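Diaminopimelate decarboxylase (Methanocaldococcus jannaschii, PDB 1TWI) catalyses the pyridoxal-phosphate-dependent decarboxylation of meso-diaminopimelate to L-lysine, the last step of lysine biosynthesis by the diaminopimelate pathway, and works as a homodimer. Local coordinates at residues A87-V90 / E94-I97; V109-C114 / I288-R293. One frame throughout, in Å; residues are numbered along the deposited sequence.

Contact 1: A87-V90 / E94-I97; sequences ADVV and ELYI. With PLP (pyridoxal-5'-phosphate), chain E.
E94 reaches back from the helix to the backbone at the end of the strand just before it, and V90 N donates a hydrogen bond to E94 OE1 at 2.8 Å. The bond is bent, 148° at the hydrogen, and meets OE1 on its anti side, 34° out of the carboxylate plane. The chain of E94 is fully extended beyond CG (chi2 -180°), which carries the carboxylate from the helix to the turn after V89. V90 lies alongside it, pointing the same way, and its CG2 methyl comes close to E94 OE1, at 3.1 Å, beside the hydrogen bond.

Apolar packing rests on V89, which faces the helix. V89 CB meets E94 CB at 3.6 Å, V89 CG1 lies over the backbone carbonyl of E94, and V89 CG2 reaches L95 CB at 4.1 Å.

On the cofactor side, D88 turns from the helix, and its OD2 lies over the face of the pyridine ring, 3.3 Å from N1 of pyridoxal phosphate. D88 OD2 also forms a salt bridge with K69, the lysine that carries the cofactor in the internal aldimine but is not attached here.

Strand 86-89, helix 92-100 and strand 108-110 form one beta-alpha-beta unit of the barrel. V89 and L95 also touch I108, and E94 packs on A397 of the second subunit.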
loop_
_atom_site.group_PDB
_atom_site.type_symbol
_atom_site.label_atom_id
_atom_site.label_comp_id
_atom_site.label_asym_id
_atom_site.label_seq_id
_atom_site.Cartn_x
_atom_site.Cartn_y
_atom_site.Cartn_z
ATOM N N ALA A 87 23.925 -0.824 7.297
ATOM C CA ALA A 87 22.463 -0.771 7.235
ATOM C C ALA A 87 21.873 0.444 7.907
ATOM O O ALA A 87 22.277 0.797 9.006
ATOM C CB ALA A 87 21.859 -2.016 7.912
ATOM N N ASP A 88 20.927 1.069 7.227
ATOM C CA ASP A 88 20.126 2.181 7.782
ATOM C C ASP A 88 18.766 1.466 8.122
ATOM O O ASP A 88 18.040 1.107 7.221
ATOM C CB ASP A 88 19.923 3.266 6.712
ATOM C CG ASP A 88 18.610 4.013 6.895
ATOM O OD1 ASP A 88 18.072 4.072 8.066
ATOM O OD2 ASP A 88 18.065 4.507 5.885
ATOM N N VAL A 89 18.446 1.250 9.401
ATOM C CA VAL A 89 17.200 0.575 9.769
ATOM C C VAL A 89 16.255 1.590 10.389
ATOM O O VAL A 89 16.709 2.541 11.035
ATOM C CB VAL A 89 17.478 -0.599 10.768
ATOM C CG1 VAL A 89 18.430 -1.653 10.052
ATOM C CG2 VAL A 89 18.146 -0.028 12.098
ATOM N N VAL A 90 14.944 1.418 10.204
ATOM C CA VAL A 90 13.991 2.415 10.730
ATOM C C VAL A 90 12.969 1.816 11.688
ATOM O O VAL A 90 12.010 2.469 12.095
ATOM C CB VAL A 90 13.256 3.145 9.566
ATOM C CG1 VAL A 90 14.221 3.963 8.768
ATOM C CG2 VAL A 90 12.563 2.178 8.671
ATOM N N GLU A 94 13.521 -4.094 11.093
ATOM C CA GLU A 94 14.677 -3.967 10.224
ATOM C C GLU A 94 15.953 -4.199 11.003
ATOM O O GLU A 94 16.871 -4.813 10.461
ATOM C CB GLU A 94 14.709 -2.583 9.550
ATOM C CG GLU A 94 13.622 -2.495 8.418
ATOM C CD GLU A 94 13.599 -1.143 7.687
ATOM O OE1 GLU A 94 14.386 -0.275 8.090
ATOM O OE2 GLU A 94 12.794 -0.960 6.728
ATOM N N LEU A 95 16.005 -3.786 12.275
ATOM C CA LEU A 95 17.240 -3.976 13.050
ATOM C C LEU A 95 17.438 -5.518 13.247
ATOM O O LEU A 95 18.560 -6.084 13.141
ATOM C CB LEU A 95 17.114 -3.282 14.408
ATOM C CG LEU A 95 18.268 -3.645 15.380
ATOM C CD1 LEU A 95 19.601 -3.276 14.694
ATOM C CD2 LEU A 95 18.140 -2.888 16.718
ATOM N N TYR A 96 16.336 -6.189 13.543
ATOM C CA TYR A 96 16.351 -7.651 13.727
ATOM C C TYR A 96 16.897 -8.293 12.438
ATOM O O TYR A 96 17.779 -9.154 12.459
ATOM C CB TYR A 96 14.892 -8.095 13.981
ATOM C CG TYR A 96 14.691 -9.526 14.356
ATOM C CD1 TYR A 96 14.816 -9.909 15.690
ATOM C CD2 TYR A 96 14.325 -10.479 13.406
ATOM C CE1 TYR A 96 14.580 -11.220 16.080
ATOM C CE2 TYR A 96 14.067 -11.828 13.791
ATOM C CZ TYR A 96 14.209 -12.161 15.146
ATOM O OH TYR A 96 13.984 -13.443 15.609
ATOM N N ILE A 97 16.337 -7.915 11.294
ATOM C CA ILE A 97 16.829 -8.473 10.035
ATOM C C ILE A 97 18.334 -8.122 9.796
ATOM O O ILE A 97 19.102 -8.988 9.321
ATOM C CB ILE A 97 15.945 -7.969 8.836
ATOM C CG1 ILE A 97 14.554 -8.604 8.901
ATOM C CG2 ILE A 97 16.566 -8.317 7.523
ATOM C CD1 ILE A 97 13.544 -7.811 8.028
HETATM N N1 PLP E . 17.658 7.605 4.776
HETATM C C2 PLP E . 16.431 7.977 5.297
HETATM C C2A PLP E . 16.451 8.678 6.676
HETATM C C3 PLP E . 15.294 7.667 4.556
HETATM O O3 PLP E . 14.107 8.045 5.097
HETATM C C4 PLP E . 15.327 7.055 3.331
HETATM C C4A PLP E . 13.983 6.757 2.583
HETATM O O4A PLP E . 12.988 6.848 3.230
HETATM C C5 PLP E . 16.575 6.674 2.789
HETATM C C6 PLP E . 17.703 6.979 3.534
HETATM C C5A PLP E . 16.814 5.993 1.448
HETATM O O4P PLP E . 16.295 6.773 0.340
HETATM P P PLP E . 16.539 6.337 -1.165
HETATM O O1P PLP E . 15.835 7.374 -1.939
HETATM O O2P PLP E . 15.889 4.989 -1.300
HETATM O O3P PLP E . 17.980 6.321 -1.412
#

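Contact 2: V109-C114 / I288-R293. With PLP (pyridoxal-5'-phosphate), chain E.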
loop_
_atom_site.group_PDB
_atom_site.type_symbol
_atom_site.label_atom_id
_atom_site.label_comp_id
_atom_site.label_asym_id
_atom_site.label_seq_id
_atom_site.Cartn_x
_atom_site.Cartn_y
_atom_site.Cartn_z
ATOM N N VAL A 109 22.953 2.136 11.607
ATOM C CA VAL A 109 22.423 3.392 12.175
ATOM C C VAL A 109 20.905 3.213 12.187
ATOM O O VAL A 109 20.317 2.570 11.306
ATOM C CB VAL A 109 22.814 4.697 11.363
ATOM C CG1 VAL A 109 24.380 4.953 11.550
ATOM C CG2 VAL A 109 22.477 4.549 9.874
ATOM N N PHE A 110 20.287 3.772 13.211
ATOM C CA PHE A 110 18.829 3.625 13.420
ATOM C C PHE A 110 18.112 4.982 13.260
ATOM O O PHE A 110 18.340 5.905 14.038
ATOM C CB PHE A 110 18.626 3.062 14.860
ATOM C CG PHE A 110 17.262 2.439 15.113
ATOM C CD1 PHE A 110 16.146 2.819 14.369
ATOM C CD2 PHE A 110 17.102 1.516 16.159
ATOM C CE1 PHE A 110 14.855 2.311 14.651
ATOM C CE2 PHE A 110 15.844 0.986 16.458
ATOM C CZ PHE A 110 14.695 1.390 15.699
ATOM N N ASN A 111 17.307 5.120 12.213
ATOM C CA ASN A 111 16.516 6.340 11.945
ATOM C C ASN A 111 15.083 6.106 12.361
ATOM O O ASN A 111 14.651 4.957 12.490
ATOM C CB ASN A 111 16.478 6.629 10.420
ATOM C CG ASN A 111 17.730 7.275 9.941
ATOM O OD1 ASN A 111 18.060 8.339 10.414
ATOM N ND2 ASN A 111 18.457 6.625 9.001
ATOM N N GLY A 112 14.347 7.190 12.565
ATOM C CA GLY A 112 12.927 7.047 12.834
ATOM C C GLY A 112 12.411 8.111 13.749
ATOM O O GLY A 112 13.100 8.435 14.697
ATOM N N ASN A 113 11.211 8.621 13.498
ATOM C CA ASN A 113 10.629 9.671 14.323
ATOM C C ASN A 113 9.728 9.151 15.449
ATOM O O ASN A 113 9.182 9.945 16.215
ATOM C CB ASN A 113 9.829 10.636 13.442
ATOM C CG ASN A 113 8.617 9.970 12.809
ATOM O OD1 ASN A 113 8.741 9.283 11.794
ATOM N ND2 ASN A 113 7.433 10.153 13.426
ATOM N N CYS A 114 9.538 7.833 15.570
ATOM C CA CYS A 114 8.721 7.351 16.696
ATOM C C CYS A 114 9.336 6.083 17.248
ATOM O O CYS A 114 8.718 5.041 17.276
ATOM C CB CYS A 114 7.251 7.070 16.277
ATOM S SG CYS A 114 6.155 6.796 17.761
ATOM N N ILE A 288 29.021 8.882 6.053
ATOM C CA ILE A 288 28.065 7.781 5.867
ATOM C C ILE A 288 26.990 8.232 4.893
ATOM O O ILE A 288 26.546 9.404 4.968
ATOM C CB ILE A 288 27.322 7.454 7.204
ATOM C CG1 ILE A 288 28.353 7.072 8.277
ATOM C CG2 ILE A 288 26.313 6.325 7.001
ATOM C CD1 ILE A 288 27.777 7.019 9.759
ATOM N N LEU A 289 26.578 7.345 3.978
ATOM C CA LEU A 289 25.467 7.650 3.071
ATOM C C LEU A 289 24.453 6.531 3.301
ATOM O O LEU A 289 24.826 5.441 3.739
ATOM C CB LEU A 289 25.891 7.645 1.577
ATOM C CG LEU A 289 26.991 8.653 1.196
ATOM C CD1 LEU A 289 27.166 8.704 -0.368
ATOM C CD2 LEU A 289 26.594 10.019 1.716
ATOM N N GLU A 290 23.191 6.794 2.971
ATOM C CA GLU A 290 22.116 5.814 3.199
ATOM C C GLU A 290 21.356 5.525 1.945
ATOM O O GLU A 290 20.148 5.620 1.924
ATOM C CB GLU A 290 21.133 6.330 4.269
ATOM C CG GLU A 290 21.786 6.609 5.679
ATOM C CD GLU A 290 20.798 7.301 6.671
ATOM O OE1 GLU A 290 19.843 7.996 6.236
ATOM O OE2 GLU A 290 21.014 7.171 7.884
ATOM N N PRO A 291 22.055 5.147 0.853
ATOM C CA PRO A 291 21.290 4.880 -0.355
ATOM C C PRO A 291 20.347 3.678 -0.182
ATOM O O PRO A 291 20.707 2.690 0.503
ATOM C CB PRO A 291 22.372 4.612 -1.415
ATOM C CG PRO A 291 23.480 3.925 -0.614
ATOM C CD PRO A 291 23.473 4.723 0.725
ATOM N N GLY A 292 19.161 3.777 -0.794
ATOM C CA GLY A 292 18.188 2.689 -0.785
ATOM C C GLY A 292 17.945 2.318 -2.261
ATOM O O GLY A 292 18.516 1.370 -2.810
ATOM N N ARG A 293 17.091 3.114 -2.893
ATOM C CA ARG A 293 16.722 2.951 -4.295
ATOM C C ARG A 293 17.951 2.799 -5.171
ATOM O O ARG A 293 18.008 1.897 -5.989
ATOM C CB ARG A 293 15.924 4.175 -4.752
ATOM C CG ARG A 293 15.078 3.984 -6.017
ATOM C CD ARG A 293 14.601 5.398 -6.522
ATOM N NE ARG A 293 13.880 6.128 -5.466
ATOM C CZ ARG A 293 12.576 5.988 -5.213
ATOM N NH1 ARG A 293 11.796 5.164 -5.940
ATOM N NH2 ARG A 293 12.066 6.637 -4.185
HETATM N N1 PLP E . 17.658 7.605 4.776
HETATM C C2 PLP E . 16.431 7.977 5.297
HETATM C C2A PLP E . 16.451 8.678 6.676
HETATM C C3 PLP E . 15.294 7.667 4.556
HETATM O O3 PLP E . 14.107 8.045 5.097
HETATM C C4 PLP E . 15.327 7.055 3.331
HETATM C C4A PLP E . 13.983 6.757 2.583
HETATM O O4A PLP E . 12.988 6.848 3.230
HETATM C C5 PLP E . 16.575 6.674 2.789
HETATM C C6 PLP E . 17.703 6.979 3.534
HETATM C C5A PLP E . 16.814 5.993 1.448
HETATM O O4P PLP E . 16.295 6.773 0.340
HETATM P P PLP E . 16.539 6.337 -1.165
HETATM O O1P PLP E . 15.835 7.374 -1.939
HETATM O O2P PLP E . 15.889 4.989 -1.300
HETATM O O3P PLP E . 17.980 6.321 -1.412
#
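With CG anti to the carbonyl carbon in both N111 and E290 (chi1 -60°), and E290 extended beyond CG, the amide and carboxylate approach from opposite directions. N111 ND2 donates to E290 OE2 at 2.8 Å, nearly straight at 161°; the same ND2 donates to D88 OD1, and N132 ND2 bonds N111 OD1. E290 OE2 lies in the amide plane, whereas the N-H arrives from above the carboxylate, whose plane is turned 85° from the amide. V109 CG2 also abuts E290 OE2, at 3.6 Å, and farther from the cofactor V109 CG1 meets I288 CD1 at 4.4 Å. Strands 108-110 and 286-289 belong to the parallel barrel of the fold-type III decarboxylases, and E290 leaves the C-terminal end of its strand to reach the N1 edge of the pyridine ring. E290 OE1 lies in the ring plane, 2.7 Å from N1, where a carboxylate would be expected to favour a protonated ring nitrogen. H208 hydrogen-bonds OE1 and N246 OE2. Beyond P291 the backbone turns to the phosphate: G292 N donates to cofactor O3P at 2.9 Å, and R293 N to its O2P at 2.7 Å. G292 is the N-cap of helix 293-296, whose dipole would stabilise the phosphate charge.

Both contacts are buried in the barrel domain, and both share the cofactor, but they serve it differently. Contact 1 is local, binding a strand to the helix that follows it on the outer side of the barrel, mainly through apolar packing and one glutamate-backbone bond. Contact 2 spans the barrel interior between segments far apart in sequence and is polar at the N1 edge of the ring, while 288-293 alone goes on to hold the phosphate with backbone N-H groups. They join directly because strands 86-89 and 108-110 are neighbours: V89 O probably accepts a hydrogen bond from N111 N. D88 comes over the ring face at N1, E290 meets N1 in the ring plane, and N111 ND2 bridges the two carboxylates.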